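Local coordinates for protein pelota homolog (Archaeoglobus fulgidus, PDB 3OBY) that probably recognises stalled ribosomes and may cleave the messenger RNA held on them, so that non-functional ribosomes can be released, at residues Met1-Glu6 and Ile15-Glu20; Ile131-Ile136 and Arg226-Ile231; Ala141-Leu146 and Glu153-Arg158; Gly174-Lys179 and Asn198-Phe203; Val218-Val223 and Leu232-Val237. One frame throughout, in Å; residues are numbered along the deposited sequence.

Contact 1. Residues Met1-Glu6 and Ile15-Glu20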
# COMPACT_ATOMS: atom_id res chain seq x y z
N MET A 1 4.68 -0.59 1.91
CA MET A 1 5.82 -1.32 2.52
C MET A 1 5.92 -0.99 4.00
O MET A 1 6.12 0.16 4.38
CB MET A 1 7.14 -0.92 1.83
CG MET A 1 8.35 -1.75 2.26
SD MET A 1 8.19 -3.50 1.81
CE MET A 1 8.80 -3.47 0.14
N GLN A 2 5.77 -2.01 4.83
CA GLN A 2 5.88 -1.82 6.27
C GLN A 2 7.19 -2.42 6.76
O GLN A 2 7.57 -3.53 6.37
CB GLN A 2 4.73 -2.52 7.00
CG GLN A 2 3.39 -1.82 6.93
CD GLN A 2 2.33 -2.55 7.75
OE1 GLN A 2 2.52 -2.78 8.94
NE2 GLN A 2 1.21 -2.91 7.11
N ILE A 3 7.90 -1.67 7.59
CA ILE A 3 9.15 -2.17 8.13
C ILE A 3 8.84 -2.50 9.59
O ILE A 3 8.75 -1.61 10.43
CB ILE A 3 10.25 -1.13 8.06
CG1 ILE A 3 10.38 -0.63 6.62
CG2 ILE A 3 11.57 -1.74 8.54
CD1 ILE A 3 10.66 -1.71 5.59
N VAL A 4 8.64 -3.79 9.86
CA VAL A 4 8.32 -4.26 11.20
C VAL A 4 9.47 -4.04 12.16
O VAL A 4 9.27 -3.59 13.29
CB VAL A 4 7.97 -5.74 11.19
CG1 VAL A 4 7.63 -6.19 12.60
CG2 VAL A 4 6.81 -6.00 10.24
N GLU A 5 10.68 -4.36 11.71
CA GLU A 5 11.86 -4.19 12.55
C GLU A 5 13.16 -4.49 11.81
O GLU A 5 13.17 -5.17 10.78
CB GLU A 5 11.76 -5.09 13.78
CG GLU A 5 11.84 -6.57 13.48
CD GLU A 5 11.83 -7.42 14.73
OE1 GLU A 5 10.82 -7.39 15.47
OE2 GLU A 5 12.83 -8.13 14.97
N GLU A 6 14.25 -3.96 12.34
CA GLU A 6 15.58 -4.15 11.77
C GLU A 6 16.62 -4.11 12.89
O GLU A 6 16.43 -3.44 13.90
CB GLU A 6 15.88 -3.05 10.75
CG GLU A 6 15.76 -1.64 11.31
CD GLU A 6 17.05 -1.12 11.93
OE1 GLU A 6 16.98 -0.10 12.64
OE2 GLU A 6 18.12 -1.72 11.70
N ILE A 15 16.10 -7.48 8.37
CA ILE A 15 15.05 -6.49 8.21
C ILE A 15 13.77 -7.29 8.00
O ILE A 15 13.68 -8.10 7.08
CB ILE A 15 15.28 -5.58 6.99
CG1 ILE A 15 16.60 -4.83 7.13
CG2 ILE A 15 14.14 -4.57 6.90
CD1 ILE A 15 16.88 -3.82 6.03
N LYS A 16 12.80 -7.09 8.88
CA LYS A 16 11.53 -7.78 8.80
C LYS A 16 10.53 -6.77 8.27
O LYS A 16 10.28 -5.74 8.89
CB LYS A 16 11.12 -8.26 10.20
CG LYS A 16 9.79 -8.98 10.24
CD LYS A 16 9.46 -9.47 11.64
CE LYS A 16 10.52 -10.43 12.16
NZ LYS A 16 10.22 -10.96 13.53
N LEU A 17 9.94 -7.08 7.11
CA LEU A 17 8.99 -6.18 6.47
C LEU A 17 7.79 -6.84 5.81
O LEU A 17 7.70 -8.06 5.72
CB LEU A 17 9.75 -5.35 5.43
CG LEU A 17 10.83 -6.13 4.68
CD1 LEU A 17 10.17 -7.18 3.78
CD2 LEU A 17 11.68 -5.18 3.87
N ILE A 18 6.86 -6.01 5.35
CA ILE A 18 5.66 -6.49 4.68
C ILE A 18 5.34 -5.67 3.43
O ILE A 18 5.15 -4.45 3.51
CB ILE A 18 4.43 -6.38 5.60
CG1 ILE A 18 4.69 -7.10 6.91
CG2 ILE A 18 3.21 -6.95 4.91
CD1 ILE A 18 3.53 -6.97 7.89
N PRO A 19 5.30 -6.32 2.26
CA PRO A 19 4.99 -5.58 1.03
C PRO A 19 3.48 -5.36 0.99
O PRO A 19 2.71 -6.29 1.26
CB PRO A 19 5.50 -6.51 -0.07
CG PRO A 19 5.24 -7.86 0.50
CD PRO A 19 5.63 -7.73 1.96
N GLU A 20 3.05 -4.14 0.69
CA GLU A 20 1.63 -3.81 0.67
C GLU A 20 1.10 -3.52 -0.74
O GLU A 20 -0.10 -3.34 -0.95
CB GLU A 20 1.38 -2.58 1.55
CG GLU A 20 1.90 -2.70 2.98
CD GLU A 20 1.85 -1.39 3.75
OE1 GLU A 20 2.69 -0.51 3.47
OE2 GLU A 20 0.98 -1.23 4.62
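The amino terminus of the chain is itself a partner here: Met1 N forms a salt bridge with Glu20 OE1, on the lone pair facing away from the other oxygen. Glu20 OE2 receives NE2 of Gln2 at 3.0 Å, from above the carboxylate plane, the amide lying 65° from it. The same carboxylate is salt-bridged to Arg128, while Met1 N also bonds to Asp24 and Ser126. An alanine in place of Glu20 is likely to leave the terminal amine and Arg128 without this shared anion and the Gln2 amide free to swing.

The strands run antiparallel, with a classic beta bulge where Val4 and Glu5 both face Lys16. Lys16 O takes Glu5 N at 3.2 Å and, weakly, Val4 N; Lys16 N answers to Glu5 O at 2.7 Å. The bulge turns Val4 toward the other strand, where its CB rests on Lys16 CG at 3.8 Å. On the face of the sheet away from Glu5 and Lys16, apolar Ile3 and Leu17 lie side by side, with Ile3 CD1 3.8 Å from Leu17 CB.

Strand 2-6 is the edge of the antiparallel sheet of the N-terminal Sm-fold domain; strand 105-108 flanks 14-18, while helices 22-31 and 113-123 pack on the Met1, Ile3, Ile15 and Leu17 side.

Contact 2. Residues Ile131-Ile136 and Arg226-Ile231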
# COMPACT_ATOMS: atom_id res chain seq x y z
N ILE A 131 -5.19 9.19 11.05
CA ILE A 131 -6.40 8.42 11.33
C ILE A 131 -6.96 8.63 12.74
O ILE A 131 -6.23 8.57 13.73
CB ILE A 131 -6.14 6.90 11.15
CG1 ILE A 131 -5.56 6.61 9.77
CG2 ILE A 131 -7.44 6.14 11.33
CD1 ILE A 131 -6.41 7.13 8.64
N VAL A 132 -8.27 8.86 12.83
CA VAL A 132 -8.92 9.03 14.12
C VAL A 132 -9.96 7.94 14.34
O VAL A 132 -10.77 7.64 13.46
CB VAL A 132 -9.61 10.40 14.25
CG1 VAL A 132 -10.49 10.42 15.51
CG2 VAL A 132 -8.57 11.51 14.34
N MET A 133 -9.94 7.33 15.52
CA MET A 133 -10.88 6.29 15.85
C MET A 133 -11.86 6.80 16.90
O MET A 133 -11.46 7.42 17.88
CB MET A 133 -10.14 5.06 16.38
CG MET A 133 -9.52 4.21 15.30
SD MET A 133 -8.58 2.87 16.01
CE MET A 133 -7.06 2.92 15.00
N LEU A 134 -13.14 6.53 16.68
CA LEU A 134 -14.19 6.95 17.59
C LEU A 134 -15.12 5.81 17.96
O LEU A 134 -15.82 5.27 17.10
CB LEU A 134 -15.03 8.06 16.95
CG LEU A 134 -16.31 8.39 17.71
CD1 LEU A 134 -15.98 9.28 18.89
CD2 LEU A 134 -17.31 9.08 16.80
N THR A 135 -15.13 5.45 19.23
CA THR A 135 -16.01 4.40 19.71
C THR A 135 -17.17 5.15 20.35
O THR A 135 -16.95 6.06 21.14
CB THR A 135 -15.33 3.52 20.75
OG1 THR A 135 -14.71 4.34 21.74
CG2 THR A 135 -14.28 2.64 20.09
N ILE A 136 -18.39 4.78 19.99
CA ILE A 136 -19.56 5.47 20.52
C ILE A 136 -20.72 4.54 20.84
O ILE A 136 -20.96 3.55 20.16
CB ILE A 136 -20.05 6.54 19.53
CG1 ILE A 136 -21.06 7.47 20.21
CG2 ILE A 136 -20.70 5.88 18.32
CD1 ILE A 136 -21.55 8.60 19.32
N ARG A 226 -10.48 -1.02 24.71
CA ARG A 226 -10.84 -2.32 24.16
C ARG A 226 -11.12 -2.19 22.66
O ARG A 226 -10.55 -2.91 21.84
CB ARG A 226 -12.08 -2.86 24.87
CG ARG A 226 -11.79 -3.67 26.12
CD ARG A 226 -11.69 -5.15 25.76
NE ARG A 226 -12.98 -5.63 25.28
CZ ARG A 226 -13.16 -6.74 24.56
NH1 ARG A 226 -12.12 -7.50 24.23
NH2 ARG A 226 -14.38 -7.09 24.18
N GLY A 227 -11.99 -1.24 22.33
CA GLY A 227 -12.36 -1.00 20.95
C GLY A 227 -11.21 -0.70 20.01
O GLY A 227 -11.07 -1.34 18.97
N PHE A 228 -10.38 0.27 20.38
CA PHE A 228 -9.24 0.63 19.54
C PHE A 228 -8.40 -0.60 19.25
O PHE A 228 -7.95 -0.80 18.12
CB PHE A 228 -8.39 1.71 20.22
CG PHE A 228 -9.16 2.95 20.59
CD1 PHE A 228 -10.20 3.41 19.79
CD2 PHE A 228 -8.83 3.68 21.73
CE1 PHE A 228 -10.90 4.58 20.11
CE2 PHE A 228 -9.52 4.85 22.05
CZ PHE A 228 -10.56 5.30 21.24
N ILE A 229 -8.18 -1.42 20.28
CA ILE A 229 -7.39 -2.63 20.12
C ILE A 229 -8.03 -3.57 19.11
O ILE A 229 -7.35 -4.15 18.28
CB ILE A 229 -7.24 -3.39 21.45
CG1 ILE A 229 -6.60 -2.49 22.51
CG2 ILE A 229 -6.39 -4.65 21.24
CD1 ILE A 229 -5.27 -1.90 22.07
N GLU A 230 -9.35 -3.70 19.19
CA GLU A 230 -10.05 -4.58 18.26
C GLU A 230 -10.00 -4.00 16.85
O GLU A 230 -9.87 -4.74 15.87
CB GLU A 230 -11.50 -4.79 18.68
CG GLU A 230 -12.21 -5.79 17.80
CD GLU A 230 -11.48 -7.13 17.75
OE1 GLU A 230 -11.79 -7.94 16.84
OE2 GLU A 230 -10.61 -7.37 18.61
N ILE A 231 -10.12 -2.68 16.75
CA ILE A 231 -10.07 -2.02 15.45
C ILE A 231 -8.76 -2.42 14.79
O ILE A 231 -8.74 -2.90 13.66
CB ILE A 231 -10.11 -0.47 15.58
CG1 ILE A 231 -11.41 -0.01 16.26
CG2 ILE A 231 -10.00 0.16 14.21
CD1 ILE A 231 -12.66 -0.34 15.48
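Met133 meets Phe228 and Ile231 of the helix with two parts of its side chain, CB and SD. Its CB lies 3.8 Å from Phe228 CD1. With CG anti to the carbonyl carbon (chi1 -79°), the chain then runs on to place SD 3.5 Å from Ile231 CG2, the two side chains sliding past each other in opposite directions. The sulfur also makes an oblique Met-aromatic contact, 5.2 Å from the centroid of the Phe228 ring and 58° off its normal. A long, pliable thioether suits this place because it can follow both the ring and the branched aliphatic chain. The carbonyl oxygen of Met133 comes up to Phe228 CE1 at 3.7 Å.

Leu134 turns the other way, to the helices on the far face of the sheet. The strand belongs to the central sheet of an alpha/beta/alpha sandwich, flanked there by strands 140-147 and 187-191, and helix 226-231 crosses it at 127° with the axes 8.8 Å apart.

Thr135 again points at the helix. Its CG2 touches Phe228 CE1 at 3.9 Å and approaches Gly227 CA at 4.2 Å; a beta carbon at Gly227 would point toward the strand, consistent with glycine at this close approach. The hydroxyl, buried among these apolar groups, is satisfied by bonds with Gly224 N and Val142 O.

Contact 3. Residues Ala141-Leu146 and Glu153-Arg158; sequences AVAGVL and EIFEER
Ala143 faces both Ile154 and Phe155, a classic beta bulge in the hairpin of strands 140-147 and 150-158, the latter at the edge of the mixed sheet. Ala143 O accepts Ile154 N and, weakly, Phe155 N at 3.4 Å; Ala143 N returns a nearly straight bond (169°) to Phe155 O at 3.0 Å. Farther along, Ala141 and Glu157 exchange a pair of backbone bonds.

The bulge puts the branches of Ile154 to separate uses. A chi1 of 54° sets CG1 between the backbone N and the carbonyl carbon, 3.7 Å from Ala143 CB, while CG2 lies 3.8 Å from Val145 CG1, the two side chains crossing at about a right angle. Replacing Ile154 by a glycine would probably open a gap beside Val145 CG1 and leave Ala143 CB without its aliphatic neighbour.

On the face away from Ala143 and Phe155, Val142 and Glu156 run side by side: the valine screens the aliphatic part of the glutamate, whose OE2 goes on to bond with the Tyr140 hydroxyl. Gly144, opposite Glu153, adds no side chain to that face. Small Ala143 suits its place under an aromatic neighbour: its CB makes a CH-pi contact over one face of the Phe155 ring, 3.4 Å above the plane and offset toward the rim.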
# COMPACT_ATOMS: atom_id res chain seq x y z
N ALA A 141 -18.84 8.62 24.32
CA ALA A 141 -17.93 8.52 23.19
C ALA A 141 -16.48 8.81 23.59
O ALA A 141 -16.21 9.63 24.47
CB ALA A 141 -18.35 9.47 22.09
N VAL A 142 -15.56 8.12 22.93
CA VAL A 142 -14.14 8.28 23.18
C VAL A 142 -13.41 8.21 21.84
O VAL A 142 -13.67 7.31 21.03
CB VAL A 142 -13.58 7.16 24.08
CG1 VAL A 142 -12.08 7.32 24.24
CG2 VAL A 142 -14.27 7.22 25.43
N ALA A 143 -12.51 9.15 21.61
CA ALA A 143 -11.77 9.17 20.37
C ALA A 143 -10.28 9.18 20.62
O ALA A 143 -9.80 9.74 21.60
CB ALA A 143 -12.17 10.37 19.55
N GLY A 144 -9.55 8.55 19.71
CA GLY A 144 -8.11 8.49 19.81
C GLY A 144 -7.55 8.63 18.41
O GLY A 144 -8.25 8.41 17.43
N VAL A 145 -6.29 9.02 18.33
CA VAL A 145 -5.64 9.17 17.05
C VAL A 145 -4.55 8.11 17.00
O VAL A 145 -4.03 7.70 18.04
CB VAL A 145 -5.01 10.57 16.89
CG1 VAL A 145 -3.97 10.80 17.99
CG2 VAL A 145 -4.39 10.72 15.50
N LEU A 146 -4.23 7.64 15.80
CA LEU A 146 -3.22 6.62 15.65
C LEU A 146 -1.83 7.25 15.71
O LEU A 146 -1.59 8.32 15.15
CB LEU A 146 -3.41 5.88 14.31
CG LEU A 146 -2.54 4.65 14.09
CD1 LEU A 146 -2.85 3.61 15.16
CD2 LEU A 146 -2.80 4.08 12.70
N GLU A 153 -5.79 8.39 22.96
CA GLU A 153 -7.05 9.08 23.23
C GLU A 153 -6.93 10.61 23.08
O GLU A 153 -5.98 11.21 23.57
CB GLU A 153 -7.54 8.73 24.64
CG GLU A 153 -8.69 9.59 25.14
CD GLU A 153 -9.26 9.10 26.46
OE1 GLU A 153 -10.01 9.87 27.10
OE2 GLU A 153 -8.97 7.94 26.84
N ILE A 154 -7.90 11.23 22.40
CA ILE A 154 -7.89 12.67 22.20
C ILE A 154 -9.02 13.39 22.93
O ILE A 154 -8.89 14.57 23.26
CB ILE A 154 -7.95 13.07 20.70
CG1 ILE A 154 -9.15 12.41 20.02
CG2 ILE A 154 -6.65 12.68 20.01
CD1 ILE A 154 -9.28 12.78 18.55
N PHE A 155 -10.13 12.70 23.16
CA PHE A 155 -11.24 13.30 23.89
C PHE A 155 -12.31 12.30 24.29
O PHE A 155 -12.32 11.16 23.83
CB PHE A 155 -11.89 14.45 23.11
CG PHE A 155 -12.70 14.02 21.91
CD1 PHE A 155 -12.15 14.06 20.63
CD2 PHE A 155 -14.03 13.62 22.05
CE1 PHE A 155 -12.91 13.70 19.51
CE2 PHE A 155 -14.80 13.26 20.94
CZ PHE A 155 -14.23 13.31 19.67
N GLU A 156 -13.20 12.76 25.15
CA GLU A 156 -14.33 11.97 25.65
C GLU A 156 -15.56 12.87 25.65
O GLU A 156 -15.46 14.09 25.57
CB GLU A 156 -14.08 11.51 27.08
CG GLU A 156 -13.62 10.08 27.24
CD GLU A 156 -13.78 9.61 28.68
OE1 GLU A 156 -13.61 10.45 29.59
OE2 GLU A 156 -14.06 8.42 28.90
N GLU A 157 -16.73 12.25 25.75
CA GLU A 157 -17.97 13.01 25.76
C GLU A 157 -19.06 12.11 26.31
O GLU A 157 -19.22 10.97 25.87
CB GLU A 157 -18.32 13.46 24.34
CG GLU A 157 -19.32 14.60 24.26
CD GLU A 157 -18.84 15.86 24.95
OE1 GLU A 157 -17.66 16.18 24.82
OE2 GLU A 157 -19.65 16.54 25.61
N ARG A 158 -19.81 12.61 27.28
CA ARG A 158 -20.89 11.83 27.87
C ARG A 158 -22.23 12.52 27.65
O ARG A 158 -22.29 13.74 27.53
CB ARG A 158 -20.63 11.61 29.37
CG ARG A 158 -19.45 10.69 29.65
CD ARG A 158 -19.16 10.52 31.14
NE ARG A 158 -17.98 9.68 31.38
CZ ARG A 158 -17.95 8.36 31.20
NH1 ARG A 158 -19.03 7.71 30.78
NH2 ARG A 158 -16.82 7.69 31.42

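Contact 4. Residues Gly174-Lys179 and Asn198-Phe203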
# COMPACT_ATOMS: atom_id res chain seq x y z
N GLY A 174 -23.73 16.28 18.01
CA GLY A 174 -23.20 17.57 17.62
C GLY A 174 -21.92 17.93 18.35
O GLY A 174 -20.97 18.42 17.74
N GLU A 175 -21.90 17.69 19.66
CA GLU A 175 -20.73 17.99 20.48
C GLU A 175 -19.53 17.14 20.08
O GLU A 175 -18.41 17.64 19.99
CB GLU A 175 -21.05 17.78 21.96
CG GLU A 175 -22.06 18.77 22.52
CD GLU A 175 -22.39 18.50 23.98
OE1 GLU A 175 -21.87 17.51 24.53
OE2 GLU A 175 -23.17 19.27 24.57
N VAL A 176 -19.78 15.85 19.84
CA VAL A 176 -18.71 14.93 19.44
C VAL A 176 -18.16 15.38 18.10
O VAL A 176 -16.95 15.51 17.92
CB VAL A 176 -19.24 13.49 19.29
CG1 VAL A 176 -18.11 12.57 18.84
CG2 VAL A 176 -19.82 13.01 20.60
N ALA A 177 -19.07 15.62 17.16
CA ALA A 177 -18.69 16.04 15.82
C ALA A 177 -17.86 17.31 15.83
O ALA A 177 -16.90 17.44 15.06
CB ALA A 177 -19.95 16.26 14.98
N ALA A 178 -18.20 18.25 16.70
CA ALA A 178 -17.50 19.54 16.76
C ALA A 178 -16.08 19.33 17.24
O ALA A 178 -15.14 20.03 16.80
CB ALA A 178 -18.22 20.48 17.70
N LYS A 179 -15.89 18.38 18.14
CA LYS A 179 -14.54 18.25 18.57
C LYS A 179 -13.79 17.36 17.59
O LYS A 179 -12.57 17.53 17.41
CB LYS A 179 -14.59 17.86 20.04
CG LYS A 179 -15.45 16.69 20.32
CD LYS A 179 -15.37 16.32 21.79
CE LYS A 179 -16.06 17.34 22.66
NZ LYS A 179 -16.00 16.96 24.09
N ASN A 198 -23.96 4.09 13.82
CA ASN A 198 -24.69 4.25 12.57
C ASN A 198 -25.37 5.61 12.51
O ASN A 198 -25.09 6.41 11.61
CB ASN A 198 -25.71 3.12 12.43
CG ASN A 198 -25.07 1.75 12.46
OD1 ASN A 198 -24.26 1.41 11.59
ND2 ASN A 198 -25.41 0.95 13.46
N ASP A 199 -26.26 5.89 13.46
CA ASP A 199 -26.96 7.17 13.46
C ASP A 199 -25.99 8.35 13.47
O ASP A 199 -26.29 9.40 12.90
CB ASP A 199 -27.90 7.26 14.67
CG ASP A 199 -28.90 6.12 14.73
OD1 ASP A 199 -29.27 5.58 13.66
OD2 ASP A 199 -29.32 5.77 15.85
N PHE A 200 -24.84 8.18 14.12
CA PHE A 200 -23.85 9.24 14.19
C PHE A 200 -23.34 9.57 12.78
O PHE A 200 -23.28 10.74 12.39
CB PHE A 200 -22.67 8.83 15.09
CG PHE A 200 -21.64 9.90 15.28
CD1 PHE A 200 -21.96 11.07 15.98
CD2 PHE A 200 -20.37 9.78 14.72
CE1 PHE A 200 -21.01 12.09 16.12
CE2 PHE A 200 -19.43 10.80 14.86
CZ PHE A 200 -19.75 11.96 15.56
N LEU A 201 -23.00 8.54 12.02
CA LEU A 201 -22.52 8.74 10.66
C LEU A 201 -23.57 9.49 9.85
O LEU A 201 -23.24 10.43 9.12
CB LEU A 201 -22.19 7.39 10.00
CG LEU A 201 -21.79 7.41 8.51
CD1 LEU A 201 -20.69 8.42 8.26
CD2 LEU A 201 -21.34 6.02 8.09
N ASP A 202 -24.83 9.09 9.98
CA ASP A 202 -25.90 9.78 9.26
C ASP A 202 -25.89 11.24 9.69
O ASP A 202 -26.04 12.14 8.86
CB ASP A 202 -27.28 9.16 9.57
CG ASP A 202 -27.51 7.84 8.86
OD1 ASP A 202 -27.07 7.69 7.70
OD2 ASP A 202 -28.15 6.95 9.46
N PHE A 203 -25.69 11.47 10.99
CA PHE A 203 -25.62 12.82 11.53
C PHE A 203 -24.50 13.59 10.83
O PHE A 203 -24.63 14.78 10.56
CB PHE A 203 -25.34 12.78 13.03
CG PHE A 203 -25.14 14.15 13.64
CD1 PHE A 203 -26.23 14.95 13.97
CD2 PHE A 203 -23.86 14.65 13.86
CE1 PHE A 203 -26.05 16.22 14.51
CE2 PHE A 203 -23.67 15.92 14.40
CZ PHE A 203 -24.77 16.71 14.72
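Two phenylalanines from helix 198-203 reach across to a small-residue surface on helix 174-179. Phe200 brings its CZ to 3.7 Å from Val176 CG1, the side chains meeting obliquely, and the backbone N of Ala177 lies at the edge of the same ring, near its plane. One turn on, Phe203 sets CZ against Gly174 CA at 3.4 Å, while Ala177 CB stands in plane at its ring edge, 3.8 Å from CE2. Both rings extend away from their own helix because each CG is anti to the backbone N (chi1 -176° for Phe200, 175° for Phe203).

Alanine suits position 177, whose CB points toward the other helix, since a bulkier group would probably push the rings off; the bare CA of Gly174 lets the Phe203 ring lie against the backbone. The helix axes are nonetheless 10.8 Å apart, crossing at -63°, a distance that the aromatic side chains span. No hydrogen bond joins the two segments. Farther out, Phe173 packs edge-to-face on Phe200, Tyr208 touches Ala177, and Leu134 of the sheet meets both Val176 and Phe200.

Helix 196-207 lies in the connection between parallel strands 187-191 and 215-217, a beta-alpha-beta crossover, and with helix 172-183 it forms one outer layer of the alpha/beta/alpha sandwich.

Contact 5. Residues Val218-Val223 and Leu232-Val237; sequences VDVSSV and LKRRVV
Arg234 reaches from the end of helix 224-233 across the loop at Val218-Val220. Its CB points toward that loop, and CG comes within 4.1 Å of Val220 CG2. The chain bends at chi2 (-102°), which lays the guanidinium over the valine, the two side chains sliding past each other in opposite directions. NE is tied back by a salt bridge to Glu230 one turn earlier, which is likely to restrain how the group is turned. CZ sits 3.9 Å from Val220 CG2, with this methyl over the centre of one face. At the tip, NH1 has Asp219 CB at its edge, in plane, at 3.5 Å, and Val218 CG1 4.1 Å away; NH2 passes Val220 CA at 3.8 Å.

Beyond the arginine, at Val218 and Val236, the contact turns apolar. These two valines point at each other tip to tip, their CG2 atoms 3.8 Å apart, and both pack on Ile189 of the sheet. The chain between Arg234 and Val236 reverses through Arg235, whose positive phi closes a Schellman motif at the end of one helix while the residue serves as N-cap position of the long helix 236-262.

Asp219 OD1 lies 4.3 Å from Arg234 NH1, beyond a salt bridge, and the aspartate is poorly ordered. The contact is therefore mainly van der Waals packing, the arginine contributing its flat face and its charge probably being met chiefly by Glu230.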
# COMPACT_ATOMS: atom_id res chain seq x y z
N VAL A 218 -17.42 0.46 11.45
CA VAL A 218 -16.99 -0.93 11.55
C VAL A 218 -17.88 -1.71 12.51
O VAL A 218 -18.54 -1.13 13.37
CB VAL A 218 -15.52 -1.00 12.02
CG1 VAL A 218 -15.12 -2.44 12.30
CG2 VAL A 218 -14.61 -0.41 10.95
N ASP A 219 -17.89 -3.03 12.35
CA ASP A 219 -18.71 -3.91 13.17
C ASP A 219 -18.29 -4.01 14.64
O ASP A 219 -19.08 -4.41 15.49
CB ASP A 219 -18.74 -5.32 12.56
CG ASP A 219 -19.74 -6.23 13.24
OD1 ASP A 219 -19.69 -7.45 13.00
OD2 ASP A 219 -20.59 -5.72 14.01
N VAL A 220 -17.03 -3.67 14.94
CA VAL A 220 -16.53 -3.73 16.31
C VAL A 220 -17.56 -3.24 17.33
O VAL A 220 -18.20 -2.21 17.13
CB VAL A 220 -15.24 -2.89 16.47
CG1 VAL A 220 -14.80 -2.87 17.92
CG2 VAL A 220 -14.13 -3.47 15.60
N SER A 221 -17.71 -3.98 18.42
CA SER A 221 -18.68 -3.62 19.46
C SER A 221 -18.02 -3.02 20.69
O SER A 221 -18.64 -2.26 21.43
CB SER A 221 -19.48 -4.85 19.87
OG SER A 221 -20.25 -5.35 18.79
N SER A 222 -16.76 -3.38 20.90
CA SER A 222 -15.99 -2.89 22.04
C SER A 222 -16.07 -1.36 22.10
O SER A 222 -16.60 -0.72 21.20
CB SER A 222 -14.53 -3.33 21.91
OG SER A 222 -14.44 -4.66 21.42
N VAL A 223 -15.55 -0.78 23.17
CA VAL A 223 -15.56 0.67 23.31
C VAL A 223 -14.27 1.11 23.99
O VAL A 223 -13.63 0.32 24.68
CB VAL A 223 -16.79 1.13 24.12
CG1 VAL A 223 -16.81 0.45 25.48
CG2 VAL A 223 -16.78 2.65 24.26
N LEU A 232 -7.65 -2.23 15.51
CA LEU A 232 -6.33 -2.56 14.98
C LEU A 232 -6.22 -4.02 14.58
O LEU A 232 -5.54 -4.36 13.62
CB LEU A 232 -5.25 -2.22 16.01
CG LEU A 232 -5.14 -0.73 16.39
CD1 LEU A 232 -4.06 -0.53 17.44
CD2 LEU A 232 -4.83 0.09 15.15
N LYS A 233 -6.89 -4.89 15.33
CA LYS A 233 -6.85 -6.32 15.05
C LYS A 233 -7.54 -6.64 13.73
O LYS A 233 -7.07 -7.49 12.97
CB LYS A 233 -7.51 -7.09 16.20
CG LYS A 233 -7.23 -8.59 16.20
CD LYS A 233 -7.65 -9.22 17.52
CE LYS A 233 -7.08 -10.62 17.68
NZ LYS A 233 -7.27 -11.14 19.06
N ARG A 234 -8.64 -5.96 13.45
CA ARG A 234 -9.42 -6.16 12.23
C ARG A 234 -8.76 -5.63 10.95
O ARG A 234 -9.32 -5.75 9.86
CB ARG A 234 -10.80 -5.50 12.39
CG ARG A 234 -11.62 -5.99 13.56
CD ARG A 234 -12.70 -6.97 13.11
NE ARG A 234 -13.64 -7.26 14.20
CZ ARG A 234 -14.94 -6.99 14.17
NH1 ARG A 234 -15.47 -6.42 13.09
NH2 ARG A 234 -15.71 -7.28 15.21
N ARG A 235 -7.57 -5.03 11.09
CA ARG A 235 -6.83 -4.47 9.96
C ARG A 235 -7.64 -3.42 9.18
O ARG A 235 -7.47 -3.26 7.97
CB ARG A 235 -6.39 -5.59 9.01
CG ARG A 235 -5.84 -6.84 9.70
CD ARG A 235 -4.75 -6.53 10.72
NE ARG A 235 -3.42 -6.92 10.26
CZ ARG A 235 -2.33 -6.88 11.03
NH1 ARG A 235 -2.42 -6.47 12.29
NH2 ARG A 235 -1.15 -7.26 10.54
N VAL A 236 -8.51 -2.70 9.88
CA VAL A 236 -9.31 -1.67 9.25
C VAL A 236 -8.36 -0.65 8.63
O VAL A 236 -8.51 -0.26 7.47
CB VAL A 236 -10.22 -0.95 10.29
CG1 VAL A 236 -11.06 0.09 9.61
CG2 VAL A 236 -11.11 -1.95 10.99
N VAL A 237 -7.36 -0.23 9.40
CA VAL A 237 -6.39 0.74 8.91
C VAL A 237 -5.78 0.27 7.60
O VAL A 237 -5.64 1.05 6.65
CB VAL A 237 -5.26 0.98 9.95
CG1 VAL A 237 -4.09 1.70 9.32
CG2 VAL A 237 -5.80 1.80 11.10

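Overall arrangement
Contacts 2 to 5 build one alpha/beta/alpha domain. Contacts 2 and 3 share its sheet, Met133 N meeting Gly144 O at 2.8 Å. Contact 4 lies on the other face from the helix of contact 2, with Leu134 CD2 3.4 Å from Phe200 CE2. Contact 5 adjoins contact 2 through helix 224-233: Ile231 CD1 is 3.5 Å from Val220 CG2. Contact 1 belongs to the separate Sm-fold domain, to which the predicted endoribonuclease activity is assigned; its centre is 24 Å from that of contact 2 and 36 Å from that of contact 4. It comes nearest to contact 5, about 5 Å between closest atoms, without touching. The relative placement of the domains varies between archaeal Pelota structures.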